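Local atomic coordinates of phospho-furanose lactonase (Mycoplasma synoviae, PDB entry 3OVG), a protein that hydrolyses the lactone ring of phosphorylated sugar 1,4-lactones such as D-xylono-1,4-lactone 5-phosphate, and also carboxy 1,4-lactones, using two zinc ions. Residues A[117-122]-A[171-176]; A[222-227]-A[257-262]; A[242-247]-A[273-278]. One frame throughout, in Å; residues are numbered along the deposited sequence.

Contact 1 (A[117-122]-A[171-176]); sequences VPTEEI and LEVAAR
The methyl group of Thr-119 slots among three side chains of helix 165-181. Its CG2 lies 3.7 Å from Val-173 CG2, while Glu-172 and Arg-176 approach the same methyl through their polar ends, with Arg-176 NH1 3.9 Å from Thr-119 CG2. This follows from the threonine torsion (chi1 -56°), which turns CG2 anti to the backbone N, toward the facing helix. Thr-119 and Val-173 lie antiparallel, one alongside the other, whereas Arg-176 runs roughly perpendicular to the threonine. Ile-122, one turn further on, also meets Val-173 nearly at right angles, with Ile-122 CG2 3.6 Å from Val-173 CG2. In this patch of Thr-119, Ile-122 and Val-173, beta-branched side chains bring methyls into contact close to the backbones. Above this apolar layer, Arg-176 NH1 is bonded to Glu-172 OE2 at 2.6 Å in a salt bridge within one helix. The oxygen lies in the guanidinium plane but is met on its anti side, and the bend at chi3 (66°) helps bring the guanidinium back to it. The other carboxylate oxygen, Glu-172 OE1, pairs with Lys-349, so the acid joins two cations. Arg-176 NH2 comes within 4.0 Å of Glu-120 CA. Pro-118 is the N-cap of helix 119-131, and both it and Val-117 pack on Tyr-137 of the second subunit. Helices 119-131 and 165-181 both belong to the outer layer of the TIM barrel, packed here away from the zinc site. The start of helix 119-131 thus rests on helix 165-181, which in turn packs through Leu-171 and Ala-175 on helix 195-205.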
loop_
_atom_site.group_PDB
_atom_site.type_symbol
_atom_site.label_atom_id
_atom_site.label_comp_id
_atom_site.label_asym_id
_atom_site.label_seq_id
_atom_site.Cartn_x
_atom_site.Cartn_y
_atom_site.Cartn_z
ATOM N N VAL A 117 -11.850 30.758 -2.757
ATOM C CA VAL A 117 -12.884 31.749 -3.090
ATOM C C VAL A 117 -13.556 32.356 -1.851
ATOM O O VAL A 117 -13.920 31.625 -0.921
ATOM C CB VAL A 117 -13.924 31.120 -4.050
ATOM C CG1 VAL A 117 -15.109 32.077 -4.325
ATOM C CG2 VAL A 117 -13.207 30.669 -5.347
ATOM N N PRO A 118 -13.711 33.687 -1.826
ATOM C CA PRO A 118 -14.323 34.359 -0.674
ATOM C C PRO A 118 -15.714 33.814 -0.395
ATOM O O PRO A 118 -16.517 33.610 -1.302
ATOM C CB PRO A 118 -14.414 35.836 -1.118
ATOM C CG PRO A 118 -13.380 35.981 -2.179
ATOM C CD PRO A 118 -13.333 34.637 -2.883
ATOM N N THR A 119 -15.988 33.567 0.875
ATOM C CA THR A 119 -17.255 32.993 1.297
ATOM C C THR A 119 -18.441 33.624 0.591
ATOM O O THR A 119 -19.297 32.921 0.047
ATOM C CB THR A 119 -17.390 33.139 2.806
ATOM O OG1 THR A 119 -16.247 32.531 3.403
ATOM C CG2 THR A 119 -18.681 32.464 3.325
ATOM N N GLU A 120 -18.481 34.955 0.599
ATOM C CA GLU A 120 -19.530 35.734 -0.045
ATOM C C GLU A 120 -19.831 35.263 -1.481
ATOM O O GLU A 120 -20.992 35.130 -1.858
ATOM C CB GLU A 120 -19.078 37.204 -0.030
ATOM C CG GLU A 120 -20.078 38.203 -0.461
ATOM C CD GLU A 120 -19.454 39.616 -0.669
ATOM O OE1 GLU A 120 -18.422 39.959 -0.019
ATOM O OE2 GLU A 120 -20.008 40.379 -1.497
ATOM N N GLU A 121 -18.796 35.022 -2.288
ATOM C CA GLU A 121 -19.006 34.561 -3.669
ATOM C C GLU A 121 -19.487 33.101 -3.709
ATOM O O GLU A 121 -20.271 32.701 -4.563
ATOM C CB GLU A 121 -17.716 34.677 -4.494
ATOM C CG GLU A 121 -17.180 36.120 -4.645
ATOM C CD GLU A 121 -18.130 36.988 -5.428
ATOM O OE1 GLU A 121 -18.702 36.495 -6.433
ATOM O OE2 GLU A 121 -18.310 38.165 -5.044
ATOM N N ILE A 122 -18.980 32.296 -2.800
ATOM C CA ILE A 122 -19.424 30.907 -2.731
ATOM C C ILE A 122 -20.916 30.866 -2.386
ATOM O O ILE A 122 -21.671 30.113 -3.004
ATOM C CB ILE A 122 -18.587 30.092 -1.729
ATOM C CG1 ILE A 122 -17.179 29.957 -2.294
ATOM C CG2 ILE A 122 -19.249 28.701 -1.452
ATOM C CD1 ILE A 122 -16.171 29.356 -1.354
ATOM N N LEU A 171 -19.808 25.455 6.618
ATOM C CA LEU A 171 -20.962 25.605 7.516
ATOM C C LEU A 171 -21.535 27.015 7.418
ATOM O O LEU A 171 -22.740 27.206 7.413
ATOM C CB LEU A 171 -20.604 25.267 8.992
ATOM C CG LEU A 171 -20.365 23.778 9.289
ATOM C CD1 LEU A 171 -19.803 23.592 10.687
ATOM C CD2 LEU A 171 -21.662 23.008 9.155
ATOM N N GLU A 172 -20.662 28.008 7.319
ATOM C CA GLU A 172 -21.098 29.391 7.189
ATOM C C GLU A 172 -21.805 29.527 5.835
ATOM O O GLU A 172 -22.842 30.170 5.713
ATOM C CB GLU A 172 -19.910 30.379 7.290
ATOM C CG GLU A 172 -20.342 31.817 6.970
ATOM C CD GLU A 172 -19.291 32.868 7.273
ATOM O OE1 GLU A 172 -18.298 32.571 7.948
ATOM O OE2 GLU A 172 -19.466 34.007 6.817
ATOM N N VAL A 173 -21.246 28.904 4.813
ATOM C CA VAL A 173 -21.877 28.967 3.507
ATOM C C VAL A 173 -23.293 28.347 3.592
ATOM O O VAL A 173 -24.266 28.902 3.079
ATOM C CB VAL A 173 -21.018 28.276 2.431
ATOM C CG1 VAL A 173 -21.880 27.967 1.188
ATOM C CG2 VAL A 173 -19.792 29.148 2.063
ATOM N N ALA A 174 -23.416 27.226 4.291
ATOM C CA ALA A 174 -24.715 26.564 4.406
ATOM C C ALA A 174 -25.701 27.455 5.176
ATOM O O ALA A 174 -26.834 27.647 4.765
ATOM C CB ALA A 174 -24.545 25.248 5.110
ATOM N N ALA A 175 -25.264 27.991 6.307
ATOM C CA ALA A 175 -26.135 28.830 7.138
ATOM C C ALA A 175 -26.595 30.057 6.355
ATOM O O ALA A 175 -27.774 30.413 6.379
ATOM C CB ALA A 175 -25.430 29.231 8.457
ATOM N N ARG A 176 -25.674 30.685 5.635
ATOM C CA ARG A 176 -26.031 31.913 4.898
ATOM C C ARG A 176 -27.004 31.660 3.721
ATOM O O ARG A 176 -27.935 32.427 3.471
ATOM C CB ARG A 176 -24.754 32.641 4.442
ATOM C CG ARG A 176 -23.995 33.298 5.630
ATOM C CD ARG A 176 -22.587 33.795 5.284
ATOM N NE ARG A 176 -22.559 34.905 4.332
ATOM C CZ ARG A 176 -21.508 35.712 4.161
ATOM N NH1 ARG A 176 -20.412 35.541 4.896
ATOM N NH2 ARG A 176 -21.551 36.705 3.268
#

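Contact 2 (A[222-227]-A[257-262]); sequences DKYYYE and IKYLVD
Tyr-259 OH donates a short hydrogen bond of 2.5 Å to Glu-227 OE1, joining helices 223-233 and 250-262, two successive outer helices of the TIM barrel. Here they run broadly side by side, their local axes 44° apart. The hydroxyl comes to the carboxylate from above its plane, while OE1 lies at the edge of the tyrosine ring, close to the ring plane; the two planes are 83° apart. Glu-227 OE2 forms a salt bridge with Lys-231, so both oxygens of this buried acid have partners, which probably favours its charged form. Tyrosine suits the facing position because it combines a donor at its end with a broad flat surface. Over one face of that ring passes the aliphatic part of Lys-223, whose CG stands 3.8 Å from the centroid in a CH-pi contact. The lysine CG occupies the crowded position between the backbone N and the carbonyl carbon (chi1 72°), and the extended chain then runs across Tyr-259. The same CG lies 4.0 Å above the centre of the Tyr-224 ring, so the methylene sits in the corner where two aromatic faces meet. Tyr-224 itself turns its hydroxyl to Glu-255 of the third subunit. Deeper down, Leu-260 reaches toward helix 223-233 and Tyr-226, whose hydroxyl is bound to Leu-217 O; Leu-260 CD2 touches Tyr-226 CB at 3.7 Å.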
loop_
_atom_site.group_PDB
_atom_site.type_symbol
_atom_site.label_atom_id
_atom_site.label_comp_id
_atom_site.label_asym_id
_atom_site.label_seq_id
_atom_site.Cartn_x
_atom_site.Cartn_y
_atom_site.Cartn_z
ATOM N N ASP A 222 -24.212 6.688 21.051
ATOM C CA ASP A 222 -24.126 7.183 22.403
ATOM C C ASP A 222 -25.474 7.877 22.663
ATOM O O ASP A 222 -25.726 8.999 22.178
ATOM C CB ASP A 222 -22.929 8.141 22.448
ATOM C CG ASP A 222 -22.677 8.713 23.822
ATOM O OD1 ASP A 222 -23.655 8.972 24.568
ATOM O OD2 ASP A 222 -21.492 8.956 24.140
ATOM N N LYS A 223 -26.376 7.181 23.356
ATOM C CA LYS A 223 -27.731 7.685 23.503
ATOM C C LYS A 223 -27.789 9.015 24.257
ATOM O O LYS A 223 -28.703 9.813 24.024
ATOM C CB LYS A 223 -28.650 6.651 24.155
ATOM C CG LYS A 223 -28.396 6.425 25.631
ATOM C CD LYS A 223 -28.878 5.017 25.999
ATOM C CE LYS A 223 -28.956 4.817 27.513
ATOM N NZ LYS A 223 -29.647 3.523 27.776
ATOM N N TYR A 224 -26.808 9.238 25.134
ATOM C CA TYR A 224 -26.737 10.434 25.964
ATOM C C TYR A 224 -26.361 11.616 25.093
ATOM O O TYR A 224 -26.920 12.696 25.214
ATOM C CB TYR A 224 -25.718 10.244 27.115
ATOM C CG TYR A 224 -26.049 9.051 27.990
ATOM C CD1 TYR A 224 -27.142 9.082 28.848
ATOM C CD2 TYR A 224 -25.306 7.887 27.923
ATOM C CE1 TYR A 224 -27.474 7.965 29.660
ATOM C CE2 TYR A 224 -25.604 6.780 28.725
ATOM C CZ TYR A 224 -26.693 6.829 29.579
ATOM O OH TYR A 224 -26.982 5.744 30.362
ATOM N N TYR A 225 -25.394 11.382 24.220
ATOM C CA TYR A 225 -24.964 12.383 23.257
ATOM C C TYR A 225 -26.119 12.752 22.321
ATOM O O TYR A 225 -26.314 13.917 22.035
ATOM C CB TYR A 225 -23.748 11.856 22.465
ATOM C CG TYR A 225 -23.094 12.885 21.529
ATOM C CD1 TYR A 225 -22.621 14.099 22.024
ATOM C CD2 TYR A 225 -22.937 12.619 20.163
ATOM C CE1 TYR A 225 -22.027 15.046 21.179
ATOM C CE2 TYR A 225 -22.353 13.546 19.309
ATOM C CZ TYR A 225 -21.886 14.758 19.823
ATOM O OH TYR A 225 -21.274 15.672 18.982
ATOM N N TYR A 226 -26.878 11.758 21.841
ATOM C CA TYR A 226 -27.985 12.003 20.920
ATOM C C TYR A 226 -28.961 12.969 21.598
ATOM O O TYR A 226 -29.424 13.977 21.035
ATOM C CB TYR A 226 -28.764 10.701 20.607
ATOM C CG TYR A 226 -28.043 9.684 19.767
ATOM C CD1 TYR A 226 -26.837 9.980 19.140
ATOM C CD2 TYR A 226 -28.602 8.418 19.554
ATOM C CE1 TYR A 226 -26.191 9.021 18.357
ATOM C CE2 TYR A 226 -27.964 7.468 18.784
ATOM C CZ TYR A 226 -26.772 7.771 18.182
ATOM O OH TYR A 226 -26.159 6.817 17.398
ATOM N N GLU A 227 -29.248 12.629 22.841
ATOM C CA GLU A 227 -30.216 13.346 23.618
ATOM C C GLU A 227 -29.742 14.782 23.894
ATOM O O GLU A 227 -30.530 15.739 23.777
ATOM C CB GLU A 227 -30.478 12.565 24.922
ATOM C CG GLU A 227 -31.329 13.316 25.884
ATOM C CD GLU A 227 -31.574 12.486 27.156
ATOM O OE1 GLU A 227 -30.705 11.646 27.495
ATOM O OE2 GLU A 227 -32.623 12.701 27.792
ATOM N N ILE A 257 -32.835 4.575 19.164
ATOM C CA ILE A 257 -33.989 5.333 18.704
ATOM C C ILE A 257 -35.143 5.210 19.723
ATOM O O ILE A 257 -35.808 6.202 20.054
ATOM C CB ILE A 257 -34.389 4.885 17.282
ATOM C CG1 ILE A 257 -33.488 5.558 16.241
ATOM C CG2 ILE A 257 -35.837 5.230 16.944
ATOM C CD1 ILE A 257 -33.795 5.056 14.878
ATOM N N LYS A 258 -35.346 3.999 20.234
ATOM C CA LYS A 258 -36.342 3.739 21.278
ATOM C C LYS A 258 -36.088 4.643 22.511
ATOM O O LYS A 258 -37.020 5.252 23.060
ATOM C CB LYS A 258 -36.321 2.224 21.631
ATOM C CG LYS A 258 -36.937 1.760 23.018
ATOM C CD LYS A 258 -38.366 2.130 23.184
ATOM C CE LYS A 258 -39.169 1.119 24.095
ATOM N NZ LYS A 258 -39.060 1.365 25.578
ATOM N N TYR A 259 -34.834 4.730 22.942
ATOM C CA TYR A 259 -34.475 5.597 24.062
ATOM C C TYR A 259 -34.917 7.041 23.767
ATOM O O TYR A 259 -35.597 7.682 24.582
ATOM C CB TYR A 259 -32.970 5.503 24.375
ATOM C CG TYR A 259 -32.472 6.509 25.403
ATOM C CD1 TYR A 259 -32.568 6.245 26.783
ATOM C CD2 TYR A 259 -31.927 7.726 25.008
ATOM C CE1 TYR A 259 -32.120 7.175 27.736
ATOM C CE2 TYR A 259 -31.478 8.677 25.973
ATOM C CZ TYR A 259 -31.584 8.386 27.320
ATOM O OH TYR A 259 -31.155 9.300 28.268
ATOM N N LEU A 260 -34.565 7.539 22.583
ATOM C CA LEU A 260 -34.882 8.913 22.227
ATOM C C LEU A 260 -36.398 9.148 22.193
ATOM O O LEU A 260 -36.879 10.212 22.611
ATOM C CB LEU A 260 -34.285 9.271 20.868
ATOM C CG LEU A 260 -32.771 9.302 20.838
ATOM C CD1 LEU A 260 -32.277 9.649 19.407
ATOM C CD2 LEU A 260 -32.272 10.329 21.865
ATOM N N VAL A 261 -37.143 8.173 21.678
ATOM C CA VAL A 261 -38.601 8.293 21.638
ATOM C C VAL A 261 -39.160 8.310 23.065
ATOM O O VAL A 261 -40.000 9.142 23.395
ATOM C CB VAL A 261 -39.276 7.181 20.739
ATOM C CG1 VAL A 261 -40.792 7.223 20.841
ATOM C CG2 VAL A 261 -38.868 7.358 19.275
ATOM N N ASP A 262 -38.682 7.410 23.914
ATOM C CA ASP A 262 -39.132 7.396 25.313
ATOM C C ASP A 262 -38.835 8.743 26.035
ATOM O O ASP A 262 -39.593 9.176 26.906
ATOM C CB ASP A 262 -38.484 6.231 26.061
ATOM C CG ASP A 262 -39.064 4.859 25.643
ATOM O OD1 ASP A 262 -39.980 4.824 24.788
ATOM O OD2 ASP A 262 -38.609 3.816 26.183
#

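Contact 3 (A[242-247]-A[273-278]); sequences PDRVKY and LDAGRI. With ZN (zinc ion), chain G; PO4 (phosphate ion), chain I.
The guanidinium of Arg-244 turns an edge toward the backbone of Asp-274 and Ala-275. One of its faces carries water 1, 3.4 Å above the plane, which bridges Pro-242 O and Leu-273 O. At the edge, Arg-244 NE donates to water 2 at 2.8 Å, and that water also binds Asp-274 O; Arg-244 NH2 lies 3.0 Å from Leu-273 O. The group is fixed from its own loop as well, since Arg-244 NH1 donates to Asp-243 O at 2.7 Å, reached by a bend at chi2 (-64°). Arginine suits this place because NH1 binds its own loop while NE reaches the other through water 2, and Tyr-280 adds a cation-pi contact. The Tyr-247 ring turns its edge to the phosphate, and Tyr-247 OH donates to phosphate O3 at 2.7 Å. Lys-246 stretches out so that NZ reaches phosphate O2 at 2.9 Å. Arg-277 NH1 adds a weak bond to the same oxygen, and its second terminal nitrogen, NH2, is in a salt bridge with Asp-42. The ion probably came from the crystallisation liquor, yet its place among substrate-binding residues is consistent with a pocket for the sugar phosphate. Asp-274 OD1 binds zinc at 2.2 Å alongside His-26, His-28, the carboxylated Lys-155 and two waters. Such loops, following barrel strands and bringing metal ligands next to substrate-binding groups, characterise the active site of the phosphotriesterase family.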
loop_
_atom_site.group_PDB
_atom_site.type_symbol
_atom_site.label_atom_id
_atom_site.label_comp_id
_atom_site.label_asym_id
_atom_site.label_seq_id
_atom_site.Cartn_x
_atom_site.Cartn_y
_atom_site.Cartn_z
ATOM N N PRO A 242 -29.086 1.029 9.016
ATOM C CA PRO A 242 -29.611 -0.306 8.693
ATOM C C PRO A 242 -28.706 -1.054 7.692
ATOM O O PRO A 242 -28.274 -0.448 6.691
ATOM C CB PRO A 242 -30.965 0.010 8.063
ATOM C CG PRO A 242 -31.397 1.278 8.723
ATOM C CD PRO A 242 -30.107 2.079 8.877
ATOM N N ASP A 243 -28.451 -2.345 7.945
ATOM C CA ASP A 243 -27.560 -3.179 7.110
ATOM C C ASP A 243 -26.191 -2.571 6.874
ATOM O O ASP A 243 -25.701 -2.507 5.742
ATOM C CB ASP A 243 -28.196 -3.569 5.768
ATOM C CG ASP A 243 -27.428 -4.685 5.047
ATOM O OD1 ASP A 243 -26.929 -5.620 5.715
ATOM O OD2 ASP A 243 -27.335 -4.649 3.803
ATOM N N ARG A 244 -25.565 -2.130 7.962
ATOM C CA ARG A 244 -24.191 -1.673 7.913
ATOM C C ARG A 244 -23.433 -2.372 9.061
ATOM O O ARG A 244 -22.942 -1.721 9.978
ATOM C CB ARG A 244 -24.123 -0.153 8.067
ATOM C CG ARG A 244 -24.955 0.645 7.038
ATOM C CD ARG A 244 -24.418 0.416 5.616
ATOM N NE ARG A 244 -25.158 1.170 4.612
ATOM C CZ ARG A 244 -26.105 0.664 3.829
ATOM N NH1 ARG A 244 -26.453 -0.614 3.932
ATOM N NH2 ARG A 244 -26.715 1.447 2.951
ATOM N N VAL A 245 -23.327 -3.698 8.983
ATOM C CA VAL A 245 -22.846 -4.513 10.103
ATOM C C VAL A 245 -21.369 -4.270 10.438
ATOM O O VAL A 245 -20.959 -4.348 11.602
ATOM C CB VAL A 245 -23.157 -6.040 9.866
ATOM C CG1 VAL A 245 -22.488 -6.899 10.950
ATOM C CG2 VAL A 245 -24.665 -6.268 9.892
ATOM N N LYS A 246 -20.567 -3.920 9.437
ATOM C CA LYS A 246 -19.172 -3.625 9.729
ATOM C C LYS A 246 -19.045 -2.413 10.656
ATOM O O LYS A 246 -17.937 -2.131 11.164
ATOM C CB LYS A 246 -18.348 -3.396 8.441
ATOM C CG LYS A 246 -18.642 -2.034 7.762
ATOM C CD LYS A 246 -18.076 -1.988 6.326
ATOM C CE LYS A 246 -18.049 -0.555 5.774
ATOM N NZ LYS A 246 -17.491 -0.444 4.362
ATOM N N TYR A 247 -20.137 -1.675 10.863
ATOM C CA TYR A 247 -20.082 -0.585 11.826
ATOM C C TYR A 247 -20.772 -0.988 13.129
ATOM O O TYR A 247 -20.133 -1.057 14.164
ATOM C CB TYR A 247 -20.706 0.711 11.268
ATOM C CG TYR A 247 -19.870 1.393 10.220
ATOM C CD1 TYR A 247 -18.768 2.151 10.569
ATOM C CD2 TYR A 247 -20.201 1.289 8.865
ATOM C CE1 TYR A 247 -18.009 2.783 9.598
ATOM C CE2 TYR A 247 -19.453 1.903 7.900
ATOM C CZ TYR A 247 -18.352 2.645 8.265
ATOM O OH TYR A 247 -17.604 3.259 7.282
ATOM N N LEU A 273 -31.180 5.432 4.233
ATOM C CA LEU A 273 -30.338 4.260 4.021
ATOM C C LEU A 273 -28.873 4.701 3.714
ATOM O O LEU A 273 -27.908 3.960 3.971
ATOM C CB LEU A 273 -30.913 3.365 2.911
ATOM C CG LEU A 273 -31.972 2.362 3.385
ATOM C CD1 LEU A 273 -31.642 1.961 4.819
ATOM C CD2 LEU A 273 -33.365 2.907 3.323
ATOM N N ASP A 274 -28.708 5.927 3.214
ATOM C CA ASP A 274 -27.404 6.351 2.762
ATOM C C ASP A 274 -26.741 5.226 1.939
ATOM O O ASP A 274 -25.626 4.787 2.249
ATOM C CB ASP A 274 -26.507 6.741 3.957
ATOM C CG ASP A 274 -25.162 7.305 3.493
ATOM O OD1 ASP A 274 -25.144 7.855 2.394
ATOM O OD2 ASP A 274 -24.143 7.182 4.193
ATOM N N ALA A 275 -27.432 4.757 0.895
ATOM C CA ALA A 275 -26.937 3.648 0.081
ATOM C C ALA A 275 -25.956 4.191 -0.966
ATOM O O ALA A 275 -26.265 4.271 -2.166
ATOM C CB ALA A 275 -28.118 2.913 -0.576
ATOM N N GLY A 276 -24.769 4.569 -0.500
ATOM C CA GLY A 276 -23.830 5.303 -1.334
ATOM C C GLY A 276 -22.651 4.492 -1.839
ATOM O O GLY A 276 -21.652 5.064 -2.276
ATOM N N ARG A 277 -22.781 3.165 -1.780
ATOM C CA ARG A 277 -21.857 2.253 -2.430
ATOM C C ARG A 277 -22.696 1.315 -3.288
ATOM O O ARG A 277 -23.861 1.049 -2.980
ATOM C CB ARG A 277 -21.071 1.430 -1.401
ATOM C CG ARG A 277 -19.979 2.202 -0.675
ATOM C CD ARG A 277 -19.237 1.321 0.319
ATOM N NE ARG A 277 -18.476 0.284 -0.379
ATOM C CZ ARG A 277 -17.234 -0.090 -0.050
ATOM N NH1 ARG A 277 -16.596 0.508 0.963
ATOM N NH2 ARG A 277 -16.621 -1.055 -0.746
ATOM N N ILE A 278 -22.095 0.778 -4.340
ATOM C CA ILE A 278 -22.834 -0.025 -5.302
ATOM C C ILE A 278 -23.519 -1.279 -4.712
ATOM O O ILE A 278 -24.576 -1.695 -5.209
ATOM C CB ILE A 278 -21.922 -0.386 -6.476
ATOM C CG1 ILE A 278 -22.716 -0.656 -7.774
ATOM C CG2 ILE A 278 -20.956 -1.480 -6.091
ATOM C CD1 ILE A 278 -21.821 -0.475 -9.059
HETATM ZN ZN ZN G . -24.161 9.737 1.749
HETATM P P PO4 I . -19.285 3.010 3.989
HETATM O O1 PO4 I . -19.908 3.803 2.826
HETATM O O2 PO4 I . -17.996 2.274 3.548
HETATM O O3 PO4 I . -18.960 3.996 5.116
HETATM O O4 PO4 I . -20.337 2.037 4.514
HETATM O O HOH W 1 -28.079 2.251 6.326
HETATM O O HOH W 2 -24.608 3.849 4.921
HETATM O O HOH W 3 -22.701 9.010 3.446
HETATM O O HOH W 4 -22.256 8.588 0.595
#

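Overall arrangement
All three contacts belong to one TIM-barrel domain. Contact 1 closes along the chain before the others open, and joins helices 119-131 and 165-181 on the outside. The segments of contacts 2 and 3 alternate: helix 223-233, the loop after strand 236-239, helix 250-262, then the loop after strand 269-271. Contact 2 therefore packs helices flanking the same barrel strands whose following loops form contact 3; their centres are about 21 Å apart and their nearest atoms about 8 Å. Contact 1 lies across the chain's centre from contact 3, about 31 Å between centres, and about 32 Å from contact 2. Helix packing occupies the periphery, while the loops of contact 3 supply one zinc ligand and part of the substrate site.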